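Local structure of monosaccharide ABC transporter substrate-binding protein, CUT2 family (Bradyrhizobium sp., 4YHS) at residues 120-131 with 142-153; 294-302 with 339-347. The protein probably serves as the solute-binding protein of a CUT2-family monosaccharide ABC transporter, capturing a sugar-like ligand for import. All blocks are in the same frame, centred on the assembly; numbering follows the deposited sequence.

Interaction 1: residues 120-131 with 142-153; sequences VIIGAISADGLN and IPVIDLVNGISS
Ile-142 sets its CG2 against CG2 of Val-120 where a beta-alpha-beta crossover of the periplasmic-binding-protein fold closes: strand 119-122, helix 131-138, then strand 144-147 parallel to the first. Pro-143 O accepts the amide of Val-120. On the Val-120 face, Val-144 CG1 meets Ile-122 CD1 at 3.7 Å, with helix 131-138 covering Val-144. Ile-145 bonds through N and O to Val-120 O and Ile-122 N, and on the other face its side chain lies beside Ile-121, pointing the same way. Asp-146 folds its carboxylate onto the following loop: OD2, salt-bridged to Lys-159, takes Ile-151 N at 2.7 Å from above the carboxylate plane. Leu-147 N continues the pairing to Ile-122 O, and its CD2 rests on Ile-121 CG2. Asn-149 ND2 reaches Ala-124 O at 2.8 Å from above the carbonyl plane and also bonds Tyr-99; a bound Bis-Tris about 6 Å from this side chain suggests a pocket nearby. Ile-151 has CG1 beside its backbone N (chi1 -66°), wedged tightly against Ala-124 CB at 3.4 Å. Ser-152 OG donates to Asp-128 OD1 at 2.6 Å and accepts Asn-131 ND2, which comes in almost straight (171°) with OG in its amide plane. A leucine in place of Asn-131 would probably leave Ser-152 OG without that donor and freer to turn. Ser-153, its OG held by Asp-155 N, brings CB within 3.2 Å of Asn-131 OD1.

Interaction 2: residues 294-302 with 339-347; sequences APADSMVIQ and PQANILPPD
Ala-296 and Ile-343 meet where the chain passes from strand 293-296 into helix 299-314, probably one of the interlobe crossovers of the periplasmic-binding-protein fold, with the loop 339-347 packed against it. The apolar contacts are few: Ile-343 CG2 touches Ala-296 CB at 3.8 Å and lies over the hydroxyl of Ser-298, whose OG is bonded to Tyr-29, while Met-299 CE touches Leu-344 CD2 at 4.1 Å. More of the contact is carbon and selenium against backbone carbonyls. Met-299, present as selenomethionine, starts with CG between its backbone N and carbonyl carbon (chi1 89°) and bends twice more, which curls SE to 3.1 Å from Ile-343 O. Val-300 straddles Ala-341 O with both methyls, CG1 at 3.2 Å and CG2 at 3.4 Å, and CG2 also reaches Leu-344 O. Asn-342 O is buried without a polar partner; the CA of Ser-298 at 3.3 Å offers it a CA-H...O contact, and Val-300 CB and Ile-301 CG1 close around it. Polar bridging falls to one water, which donates to both sides: to Asp-297 OD1 at 3.2 Å and to Ile-343 O at 2.7 Å.

From the N terminus, interaction 1 comes first: after strand 119-122 the chain makes helix 131-138 and returns after ten intervening residues, most of them helix, so its short loop is closed by residue 153. Interaction 2 opens much later, at 294, and spans the rest of helix 299-314 and strand 322-331 before the loop 339-347 comes back. The two loops therefore lie in series, neither nested nor crossed. Their centres are about 21 Å apart, yet both reach the same mixed sheet and they touch, where Leu-147 CD1 packs on Gln-302 O at 3.3 Å. Interaction 1 joins neighbouring parallel strands; interaction 2 anchors the C-terminal segment to the start of helix 299-314.

Interaction 1: residues 120-131 with 142-153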
loop_
_atom_site.group_PDB
_atom_site.type_symbol
_atom_site.label_atom_id
_atom_site.label_comp_id
_atom_site.label_asym_id
_atom_site.label_seq_id
_atom_site.Cartn_x
_atom_site.Cartn_y
_atom_site.Cartn_z
ATOM N N VAL A 120 20.770 -1.150 2.511
ATOM C CA VAL A 120 19.823 -0.192 3.057
ATOM C C VAL A 120 18.457 -0.326 2.356
ATOM O O VAL A 120 18.370 -0.236 1.140
ATOM C CB VAL A 120 20.356 1.258 2.925
ATOM C CG1 VAL A 120 19.339 2.236 3.481
ATOM C CG2 VAL A 120 21.692 1.412 3.672
ATOM N N ILE A 121 17.400 -0.531 3.138
ATOM C CA ILE A 121 16.031 -0.592 2.653
ATOM C C ILE A 121 15.346 0.688 3.115
ATOM O O ILE A 121 15.370 0.991 4.281
ATOM C CB ILE A 121 15.331 -1.868 3.197
ATOM C CG1 ILE A 121 16.037 -3.107 2.636
ATOM C CG2 ILE A 121 13.862 -1.909 2.848
ATOM C CD1 ILE A 121 15.613 -4.395 3.343
ATOM N N ILE A 122 14.773 1.449 2.189
ATOM C CA ILE A 122 14.247 2.786 2.491
ATOM C C ILE A 122 12.779 2.953 2.111
ATOM O O ILE A 122 12.402 2.729 0.966
ATOM C CB ILE A 122 15.025 3.880 1.732
ATOM C CG1 ILE A 122 16.508 3.848 2.046
ATOM C CG2 ILE A 122 14.501 5.281 2.077
ATOM C CD1 ILE A 122 17.306 4.862 1.240
ATOM N N GLY A 123 11.975 3.393 3.080
ATOM C CA GLY A 123 10.655 3.931 2.824
ATOM C C GLY A 123 10.789 5.442 2.836
ATOM O O GLY A 123 10.820 6.064 3.898
ATOM N N ALA A 124 10.889 6.031 1.643
ATOM C CA ALA A 124 11.358 7.404 1.505
ATOM C C ALA A 124 10.316 8.450 1.859
ATOM O O ALA A 124 9.167 8.368 1.428
ATOM C CB ALA A 124 11.843 7.633 0.102
ATOM N N ILE A 125 10.746 9.469 2.607
ATOM C CA ILE A 125 9.851 10.553 2.945
ATOM C C ILE A 125 9.514 11.379 1.687
ATOM O O ILE A 125 8.416 11.893 1.564
ATOM C CB ILE A 125 10.469 11.436 4.067
ATOM C CG1 ILE A 125 10.236 10.749 5.422
ATOM C CG2 ILE A 125 9.876 12.847 4.067
ATOM C CD1 ILE A 125 11.012 11.363 6.603
ATOM N N SER A 126 10.449 11.517 0.745
ATOM C CA SER A 126 10.077 12.115 -0.534
ATOM C C SER A 126 10.776 11.404 -1.695
ATOM O O SER A 126 11.766 10.707 -1.513
ATOM C CB SER A 126 10.373 13.627 -0.549
ATOM O OG SER A 126 11.713 13.939 -0.887
ATOM N N ALA A 127 10.227 11.570 -2.888
ATOM C CA ALA A 127 10.743 10.888 -4.071
ATOM C C ALA A 127 12.175 11.264 -4.445
ATOM O O ALA A 127 12.927 10.390 -4.886
ATOM C CB ALA A 127 9.820 11.154 -5.265
ATOM N N ASP A 128 12.537 12.546 -4.284
ATOM C CA ASP A 128 13.828 13.093 -4.692
ATOM C C ASP A 128 14.764 13.442 -3.532
ATOM O O ASP A 128 15.940 13.670 -3.749
ATOM C CB ASP A 128 13.641 14.385 -5.486
ATOM C CG ASP A 128 12.675 14.233 -6.639
ATOM O OD1 ASP A 128 12.440 13.086 -7.099
ATOM O OD2 ASP A 128 12.157 15.283 -7.084
ATOM N N GLY A 129 14.228 13.547 -2.317
ATOM C CA GLY A 129 14.953 14.189 -1.229
ATOM C C GLY A 129 16.150 13.404 -0.709
ATOM O O GLY A 129 17.043 13.955 -0.070
ATOM N N LEU A 130 16.137 12.094 -0.957
ATOM C CA LEU A 130 17.215 11.202 -0.521
ATOM C C LEU A 130 18.188 10.873 -1.652
ATOM O O LEU A 130 19.132 10.106 -1.458
ATOM C CB LEU A 130 16.643 9.895 0.011
ATOM C CG LEU A 130 15.575 9.998 1.090
ATOM C CD1 LEU A 130 15.124 8.590 1.429
ATOM C CD2 LEU A 130 16.125 10.735 2.306
ATOM N N ASN A 131 17.966 11.451 -2.826
ATOM C CA ASN A 131 18.780 11.113 -3.995
ATOM C C ASN A 131 20.278 11.392 -3.796
ATOM O O ASN A 131 21.127 10.626 -4.243
ATOM C CB ASN A 131 18.259 11.871 -5.216
ATOM C CG ASN A 131 16.977 11.276 -5.767
ATOM O OD1 ASN A 131 16.406 10.335 -5.186
ATOM N ND2 ASN A 131 16.496 11.835 -6.883
ATOM N N ILE A 142 26.982 -0.403 -1.559
ATOM C CA ILE A 142 25.890 -0.866 -0.715
ATOM C C ILE A 142 24.546 -0.823 -1.480
ATOM O O ILE A 142 24.127 0.245 -1.913
ATOM C CB ILE A 142 25.808 -0.006 0.558
ATOM C CG1 ILE A 142 27.086 -0.192 1.411
ATOM C CG2 ILE A 142 24.559 -0.356 1.364
ATOM C CD1 ILE A 142 27.211 0.796 2.543
ATOM N N PRO A 143 23.874 -1.977 -1.639
ATOM C CA PRO A 143 22.593 -1.967 -2.360
ATOM C C PRO A 143 21.544 -1.145 -1.622
ATOM O O PRO A 143 21.478 -1.220 -0.386
ATOM C CB PRO A 143 22.187 -3.442 -2.397
ATOM C CG PRO A 143 23.400 -4.206 -2.099
ATOM C CD PRO A 143 24.271 -3.342 -1.258
ATOM N N VAL A 144 20.732 -0.399 -2.366
ATOM C CA VAL A 144 19.661 0.395 -1.773
ATOM C C VAL A 144 18.346 -0.078 -2.391
ATOM O O VAL A 144 18.170 -0.057 -3.614
ATOM C CB VAL A 144 19.860 1.913 -1.999
ATOM C CG1 VAL A 144 18.746 2.693 -1.342
ATOM C CG2 VAL A 144 21.233 2.365 -1.453
ATOM N N ILE A 145 17.419 -0.474 -1.523
ATOM C CA ILE A 145 16.098 -0.961 -1.935
ATOM C C ILE A 145 15.012 0.087 -1.653
ATOM O O ILE A 145 14.898 0.589 -0.532
ATOM C CB ILE A 145 15.723 -2.239 -1.168
ATOM C CG1 ILE A 145 16.848 -3.258 -1.186
ATOM C CG2 ILE A 145 14.454 -2.841 -1.718
ATOM C CD1 ILE A 145 17.231 -3.711 -2.517
ATOM N N ASP A 146 14.210 0.377 -2.671
ATOM C CA ASP A 146 13.093 1.308 -2.613
ATOM C C ASP A 146 11.821 0.576 -2.159
ATOM O O ASP A 146 11.238 -0.208 -2.915
ATOM C CB ASP A 146 12.940 1.932 -4.018
ATOM C CG ASP A 146 11.817 2.924 -4.136
ATOM O OD1 ASP A 146 11.100 3.224 -3.140
ATOM O OD2 ASP A 146 11.683 3.409 -5.287
ATOM N N LEU A 147 11.377 0.867 -0.936
ATOM C CA LEU A 147 10.252 0.154 -0.293
ATOM C C LEU A 147 9.032 1.061 -0.174
ATOM O O LEU A 147 9.109 2.161 0.405
ATOM C CB LEU A 147 10.671 -0.370 1.088
ATOM C CG LEU A 147 9.581 -0.966 2.007
ATOM C CD1 LEU A 147 8.936 -2.216 1.444
ATOM C CD2 LEU A 147 10.163 -1.291 3.386
ATOM N N VAL A 148 7.945 0.616 -0.804
ATOM C CA VAL A 148 6.598 1.187 -0.706
ATOM C C VAL A 148 6.389 2.518 -1.438
ATOM O O VAL A 148 5.458 2.620 -2.253
ATOM C CB VAL A 148 6.152 1.381 0.756
ATOM C CG1 VAL A 148 4.761 2.045 0.777
ATOM C CG2 VAL A 148 6.023 0.014 1.485
ATOM N N ASN A 149 7.205 3.528 -1.145
ATOM C CA ASN A 149 6.857 4.902 -1.538
ATOM C C ASN A 149 7.328 5.360 -2.911
ATOM O O ASN A 149 6.621 6.120 -3.573
ATOM C CB ASN A 149 7.388 5.904 -0.514
ATOM C CG ASN A 149 6.575 5.929 0.729
ATOM O OD1 ASN A 149 5.458 5.410 0.761
ATOM N ND2 ASN A 149 7.103 6.573 1.768
ATOM N N GLY A 150 8.509 4.930 -3.338
ATOM C CA GLY A 150 9.009 5.287 -4.657
ATOM C C GLY A 150 10.039 6.380 -4.567
ATOM O O GLY A 150 9.796 7.464 -4.039
ATOM N N ILE A 151 11.213 6.059 -5.070
ATOM C CA ILE A 151 12.368 6.947 -5.099
ATOM C C ILE A 151 12.815 7.144 -6.533
ATOM O O ILE A 151 12.884 6.170 -7.291
ATOM C CB ILE A 151 13.520 6.337 -4.258
ATOM C CG1 ILE A 151 13.122 6.304 -2.777
ATOM C CG2 ILE A 151 14.841 7.065 -4.457
ATOM C CD1 ILE A 151 13.994 5.351 -1.982
ATOM N N SER A 152 13.138 8.385 -6.906
ATOM C CA SER A 152 13.510 8.699 -8.305
ATOM C C SER A 152 15.011 8.528 -8.578
ATOM O O SER A 152 15.458 8.557 -9.727
ATOM C CB SER A 152 13.046 10.116 -8.664
ATOM O OG SER A 152 13.874 11.114 -8.102
ATOM N N SER A 153 15.800 8.317 -7.529
ATOM C CA SER A 153 17.231 8.083 -7.720
ATOM C C SER A 153 17.522 6.938 -8.689
ATOM O O SER A 153 16.945 5.865 -8.559
ATOM C CB SER A 153 17.919 7.740 -6.392
ATOM O OG SER A 153 19.268 7.363 -6.652
HETATM O O HOH W 1 10.505 4.425 -0.764
HETATM O O HOH W 2 8.455 9.150 -1.741
HETATM O O HOH W 3 20.779 9.362 -6.683
#

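Interaction 2: residues 294-302 with 339-347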
loop_
_atom_site.group_PDB
_atom_site.type_symbol
_atom_site.label_atom_id
_atom_site.label_comp_id
_atom_site.label_asym_id
_atom_site.label_seq_id
_atom_site.Cartn_x
_atom_site.Cartn_y
_atom_site.Cartn_z
ATOM N N ALA A 294 -12.625 -3.324 -0.236
ATOM C CA ALA A 294 -11.462 -2.464 -0.431
ATOM C C ALA A 294 -10.319 -3.323 -0.995
ATOM O O ALA A 294 -10.225 -4.487 -0.663
ATOM C CB ALA A 294 -11.026 -1.808 0.897
ATOM N N PRO A 295 -9.443 -2.734 -1.817
ATOM C CA PRO A 295 -8.260 -3.469 -2.288
ATOM C C PRO A 295 -7.199 -3.580 -1.202
ATOM O O PRO A 295 -7.110 -2.709 -0.329
ATOM C CB PRO A 295 -7.743 -2.615 -3.429
ATOM C CG PRO A 295 -8.107 -1.231 -3.050
ATOM C CD PRO A 295 -9.474 -1.355 -2.356
ATOM N N ALA A 296 -6.392 -4.630 -1.279
ATOM C CA ALA A 296 -5.250 -4.756 -0.387
ATOM C C ALA A 296 -3.988 -4.737 -1.221
ATOM O O ALA A 296 -3.919 -5.428 -2.236
ATOM C CB ALA A 296 -5.345 -6.021 0.421
ATOM N N ASP A 297 -2.997 -3.978 -0.779
ATOM C CA ASP A 297 -1.679 -3.955 -1.463
ATOM C C ASP A 297 -0.676 -4.876 -0.795
ATOM O O ASP A 297 0.491 -4.943 -1.207
ATOM C CB ASP A 297 -1.104 -2.535 -1.559
ATOM C CG ASP A 297 -0.583 -1.984 -0.233
ATOM O OD1 ASP A 297 -0.940 -2.496 0.832
ATOM O OD2 ASP A 297 0.148 -0.984 -0.284
ATOM N N SER A 298 -1.157 -5.644 0.166
ATOM C CA SER A 298 -0.296 -6.602 0.870
ATOM C C SER A 298 0.998 -5.902 1.327
ATOM O O SER A 298 2.118 -6.322 0.976
ATOM C CB SER A 298 0.049 -7.806 -0.028
ATOM O OG SER A 298 -1.086 -8.580 -0.336
HETATM N N MSE A 299 0.860 -4.812 2.077
HETATM C CA MSE A 299 2.048 -4.030 2.464
HETATM C C MSE A 299 3.024 -4.812 3.330
HETATM O O MSE A 299 4.228 -4.551 3.311
HETATM C CB MSE A 299 1.643 -2.727 3.179
HETATM C CG MSE A 299 1.469 -2.735 4.688
HETATM SE SE MSE A 299 -0.101 -3.753 5.276
HETATM C CE MSE A 299 -1.571 -2.473 4.917
ATOM N N VAL A 300 2.525 -5.786 4.068
ATOM C CA VAL A 300 3.417 -6.684 4.805
ATOM C C VAL A 300 4.401 -7.398 3.851
ATOM O O VAL A 300 5.626 -7.443 4.090
ATOM C CB VAL A 300 2.628 -7.754 5.593
ATOM C CG1 VAL A 300 3.563 -8.696 6.279
ATOM C CG2 VAL A 300 1.688 -7.142 6.618
ATOM N N ILE A 301 3.842 -7.937 2.778
ATOM C CA ILE A 301 4.594 -8.626 1.743
ATOM C C ILE A 301 5.551 -7.680 0.984
ATOM O O ILE A 301 6.630 -8.106 0.576
ATOM C CB ILE A 301 3.642 -9.330 0.733
ATOM C CG1 ILE A 301 2.635 -10.279 1.451
ATOM C CG2 ILE A 301 4.455 -10.109 -0.279
ATOM C CD1 ILE A 301 3.263 -11.334 2.386
ATOM N N GLN A 302 5.172 -6.404 0.786
ATOM C CA GLN A 302 6.122 -5.421 0.269
ATOM C C GLN A 302 7.358 -5.359 1.163
ATOM O O GLN A 302 8.486 -5.364 0.652
ATOM C CB GLN A 302 5.471 -4.054 0.140
ATOM C CG GLN A 302 4.465 -4.015 -0.998
ATOM C CD GLN A 302 3.729 -2.705 -1.070
ATOM O OE1 GLN A 302 4.345 -1.635 -1.122
ATOM N NE2 GLN A 302 2.395 -2.767 -1.049
ATOM N N PRO A 339 -4.856 -14.837 4.950
ATOM C CA PRO A 339 -4.312 -14.576 6.293
ATOM C C PRO A 339 -4.221 -13.076 6.495
ATOM O O PRO A 339 -3.644 -12.398 5.629
ATOM C CB PRO A 339 -2.896 -15.204 6.258
ATOM C CG PRO A 339 -2.943 -16.181 5.129
ATOM C CD PRO A 339 -3.873 -15.539 4.099
ATOM N N GLN A 340 -4.789 -12.570 7.585
ATOM C CA GLN A 340 -4.648 -11.146 7.926
ATOM C C GLN A 340 -3.226 -10.647 7.813
ATOM O O GLN A 340 -2.987 -9.542 7.283
ATOM C CB GLN A 340 -5.138 -10.882 9.347
ATOM C CG GLN A 340 -5.020 -9.423 9.756
ATOM C CD GLN A 340 -5.625 -9.162 11.117
ATOM O OE1 GLN A 340 -6.658 -9.739 11.472
ATOM N NE2 GLN A 340 -4.982 -8.295 11.893
ATOM N N ALA A 341 -2.284 -11.458 8.309
ATOM C CA ALA A 341 -0.874 -11.063 8.389
ATOM C C ALA A 341 -0.177 -10.907 7.050
ATOM O O ALA A 341 0.981 -10.472 7.031
ATOM C CB ALA A 341 -0.086 -12.030 9.255
ATOM N N ASN A 342 -0.863 -11.193 5.937
ATOM C CA ASN A 342 -0.292 -10.818 4.630
ATOM C C ASN A 342 -0.680 -9.380 4.231
ATOM O O ASN A 342 -0.048 -8.775 3.356
ATOM C CB ASN A 342 -0.734 -11.778 3.545
ATOM C CG ASN A 342 -0.148 -13.145 3.725
ATOM O OD1 ASN A 342 0.826 -13.321 4.478
ATOM N ND2 ASN A 342 -0.728 -14.134 3.053
ATOM N N ILE A 343 -1.734 -8.841 4.856
ATOM C CA ILE A 343 -2.303 -7.572 4.365
ATOM C C ILE A 343 -2.472 -6.509 5.420
ATOM O O ILE A 343 -2.763 -5.379 5.063
ATOM C CB ILE A 343 -3.687 -7.768 3.656
ATOM C CG1 ILE A 343 -4.742 -8.389 4.584
ATOM C CG2 ILE A 343 -3.508 -8.648 2.415
ATOM C CD1 ILE A 343 -6.148 -8.369 3.981
ATOM N N LEU A 344 -2.244 -6.868 6.679
ATOM C CA LEU A 344 -2.262 -5.942 7.810
ATOM C C LEU A 344 -1.319 -6.462 8.883
ATOM O O LEU A 344 -0.997 -7.661 8.909
ATOM C CB LEU A 344 -3.660 -5.814 8.382
ATOM C CG LEU A 344 -4.715 -4.941 7.693
ATOM C CD1 LEU A 344 -6.059 -5.145 8.397
ATOM C CD2 LEU A 344 -4.291 -3.498 7.741
ATOM N N PRO A 345 -0.903 -5.590 9.814
ATOM C CA PRO A 345 -0.201 -6.167 10.958
ATOM C C PRO A 345 -1.150 -6.977 11.826
ATOM O O PRO A 345 -2.350 -6.697 11.809
ATOM C CB PRO A 345 0.317 -4.936 11.705
ATOM C CG PRO A 345 -0.673 -3.877 11.375
ATOM C CD PRO A 345 -1.055 -4.122 9.944
ATOM N N PRO A 346 -0.641 -7.960 12.586
ATOM C CA PRO A 346 -1.511 -8.643 13.545
ATOM C C PRO A 346 -2.095 -7.638 14.533
ATOM O O PRO A 346 -1.407 -6.650 14.820
ATOM C CB PRO A 346 -0.553 -9.621 14.257
ATOM C CG PRO A 346 0.585 -9.805 13.238
ATOM C CD PRO A 346 0.740 -8.471 12.630
ATOM N N ASP A 347 -3.304 -7.864 15.031
ATOM C CA ASP A 347 -3.794 -7.076 16.173
ATOM C C ASP A 347 -2.831 -7.150 17.342
ATOM O O ASP A 347 -2.308 -8.203 17.663
ATOM C CB ASP A 347 -5.158 -7.572 16.635
ATOM C CG ASP A 347 -6.196 -7.507 15.548
ATOM O OD1 ASP A 347 -6.688 -6.409 15.281
ATOM O OD2 ASP A 347 -6.515 -8.552 14.972
HETATM O O HOH W 4 -2.586 -4.746 2.471
#